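PDB 2QWW: transcriptional regulator, MarR family, which probably binds DNA through a winged helix-turn-helix domain and represses transcription, as other members of the MarR family do. Local coordinates for residues A[47-52]-A[59-64]. Sequence-based numbering, arbitrary orientation.
Sequences INVIYS and ADLTKR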
loop_
_atom_site.group_PDB
_atom_site.type_symbol
_atom_site.label_atom_id
_atom_site.label_comp_id
_atom_site.label_asym_id
_atom_site.label_seq_id
_atom_site.Cartn_x
_atom_site.Cartn_y
_atom_site.Cartn_z
ATOM N N ILE A 47 5.876 -9.714 10.294
ATOM C CA ILE A 47 6.788 -9.320 11.368
ATOM C C ILE A 47 6.276 -8.066 12.050
ATOM O O ILE A 47 6.255 -7.991 13.266
ATOM C CB ILE A 47 8.211 -9.033 10.842
ATOM C CG1 ILE A 47 8.882 -10.308 10.334
ATOM C CG2 ILE A 47 9.090 -8.422 11.935
ATOM C CD1 ILE A 47 9.410 -11.225 11.396
ATOM N N ASN A 48 5.835 -7.105 11.244
ATOM C CA ASN A 48 5.337 -5.830 11.734
ATOM C C ASN A 48 4.021 -5.929 12.518
ATOM O O ASN A 48 3.855 -5.245 13.530
ATOM C CB ASN A 48 5.253 -4.835 10.572
ATOM C CG ASN A 48 6.646 -4.452 10.028
ATOM O OD1 ASN A 48 7.617 -4.365 10.786
ATOM N ND2 ASN A 48 6.736 -4.215 8.711
ATOM N N VAL A 49 3.118 -6.788 12.069
ATOM C CA VAL A 49 1.887 -7.056 12.796
ATOM C C VAL A 49 2.231 -7.685 14.139
ATOM O O VAL A 49 1.714 -7.278 15.166
ATOM C CB VAL A 49 0.974 -8.018 12.040
ATOM C CG1 VAL A 49 -0.162 -8.507 12.925
ATOM C CG2 VAL A 49 0.417 -7.366 10.748
ATOM N N ILE A 50 3.128 -8.663 14.138
ATOM C CA ILE A 50 3.493 -9.360 15.380
ATOM C C ILE A 50 4.190 -8.420 16.369
ATOM O O ILE A 50 4.101 -8.593 17.597
ATOM C CB ILE A 50 4.359 -10.626 15.090
ATOM C CG1 ILE A 50 3.579 -11.636 14.253
ATOM C CG2 ILE A 50 4.774 -11.311 16.365
ATOM C CD1 ILE A 50 4.410 -12.834 13.783
ATOM N N TYR A 51 4.900 -7.432 15.844
ATOM C CA TYR A 51 5.602 -6.477 16.682
ATOM C C TYR A 51 4.618 -5.607 17.465
ATOM O O TYR A 51 4.821 -5.351 18.646
ATOM C CB TYR A 51 6.502 -5.582 15.825
ATOM C CG TYR A 51 7.387 -4.638 16.617
ATOM C CD1 TYR A 51 8.254 -5.118 17.596
ATOM C CD2 TYR A 51 7.389 -3.274 16.357
ATOM C CE1 TYR A 51 9.077 -4.262 18.312
ATOM C CE2 TYR A 51 8.205 -2.408 17.065
ATOM C CZ TYR A 51 9.053 -2.912 18.044
ATOM O OH TYR A 51 9.874 -2.057 18.744
ATOM N N SER A 52 3.553 -5.169 16.806
ATOM C CA SER A 52 2.574 -4.298 17.449
ATOM C C SER A 52 1.562 -5.050 18.311
ATOM O O SER A 52 0.887 -4.447 19.151
ATOM C CB SER A 52 1.826 -3.485 16.399
ATOM O OG SER A 52 1.032 -4.316 15.566
ATOM N N ALA A 59 -4.562 -17.400 13.749
ATOM C CA ALA A 59 -5.911 -17.201 13.212
ATOM C C ALA A 59 -6.197 -15.741 12.910
ATOM O O ALA A 59 -6.761 -15.424 11.871
ATOM C CB ALA A 59 -6.949 -17.707 14.196
ATOM N N ASP A 60 -5.815 -14.855 13.823
ATOM C CA ASP A 60 -6.042 -13.416 13.653
ATOM C C ASP A 60 -4.978 -12.751 12.802
ATOM O O ASP A 60 -5.224 -11.713 12.185
ATOM C CB ASP A 60 -6.117 -12.737 15.012
ATOM C CG ASP A 60 -7.315 -13.205 15.814
ATOM O OD1 ASP A 60 -8.377 -13.405 15.200
ATOM O OD2 ASP A 60 -7.199 -13.376 17.040
ATOM N N LEU A 61 -3.800 -13.357 12.760
ATOM C CA LEU A 61 -2.696 -12.843 11.965
ATOM C C LEU A 61 -3.071 -12.936 10.487
ATOM O O LEU A 61 -2.932 -11.964 9.746
ATOM C CB LEU A 61 -1.419 -13.615 12.314
ATOM C CG LEU A 61 -0.091 -13.241 11.650
ATOM C CD1 LEU A 61 0.200 -11.757 11.729
ATOM C CD2 LEU A 61 1.011 -14.039 12.310
ATOM N N THR A 62 -3.616 -14.081 10.081
ATOM C CA THR A 62 -4.030 -14.291 8.695
ATOM C C THR A 62 -5.079 -13.279 8.283
ATOM O O THR A 62 -4.984 -12.685 7.212
ATOM C CB THR A 62 -4.732 -15.644 8.460
ATOM O OG1 THR A 62 -6.060 -15.581 8.998
ATOM C CG2 THR A 62 -3.975 -16.819 9.058
ATOM N N LYS A 63 -6.096 -13.112 9.134
ATOM C CA LYS A 63 -7.217 -12.199 8.875
ATOM C C LYS A 63 -6.760 -10.760 8.758
ATOM O O LYS A 63 -7.316 -9.996 7.974
ATOM C CB LYS A 63 -8.302 -12.318 9.964
ATOM N N ARG A 64 -5.746 -10.384 9.524
ATOM C CA ARG A 64 -5.232 -9.020 9.443
ATOM C C ARG A 64 -4.386 -8.815 8.177
ATOM O O ARG A 64 -4.404 -7.736 7.578
ATOM C CB ARG A 64 -4.421 -8.652 10.681
ATOM C CG ARG A 64 -4.254 -7.155 10.792
ATOM C CD ARG A 64 -3.406 -6.724 11.938
ATOM N NE ARG A 64 -4.034 -6.742 13.256
ATOM C CZ ARG A 64 -3.395 -6.367 14.363
ATOM N NH1 ARG A 64 -2.137 -5.954 14.307
ATOM N NH2 ARG A 64 -3.994 -6.393 15.535
#
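This contact lies in the winged helix-turn-helix domain of the MarR fold. It packs Val49 and Ile50 of helix 41-52 against Leu61 and Arg64 of helix 58-65, which leads into helix 69-81. Helix 58-65 probably corresponds to the first helix of the helix-turn-helix, and helix 69-81 to the one that usually reads DNA in MarR proteins. The two segments run at 124° to each other, and their axes come no closer than 10.7 Å. Side chains therefore bridge the gap.

Leu61 supplies the apolar link, using both of its methyls. CG stands anti to the backbone N (chi1 -178°), which carries the branch across to helix 41-52. Leu61 CD1 meets Val49 CG1 at 3.5 Å, a tight carbon pair. Leu61 CD2 reaches Ile50 CD1 at 3.9 Å, with the two side chains set roughly perpendicular. Ile50 is buried and also rests on Leu101 and Leu103 of strand 100-103. Ile50 thus touches both Leu61 and a strand of the small sheet.

Arg64, itself exposed, also packs on Val49. Their side chains run antiparallel, one passing the other. Of the arginine's aliphatic chain, CD makes the contact, with Arg64 CD 3.8 Å from Val49 CG1. The chain then bends at chi3 (-78°) and brings the guanidinium to the C-terminal end of helix 41-52. There NH1 hydrogen-bonds Thr53 OG1, just past that end, which should help to fix the head group. Val49 CG1 lies 3.5 Å from Arg64 NH1, oblique to the guanidinium plane. Ser52 OG sits at the guanidinium edge, near its plane, 3.8 Å from Arg64 NH1.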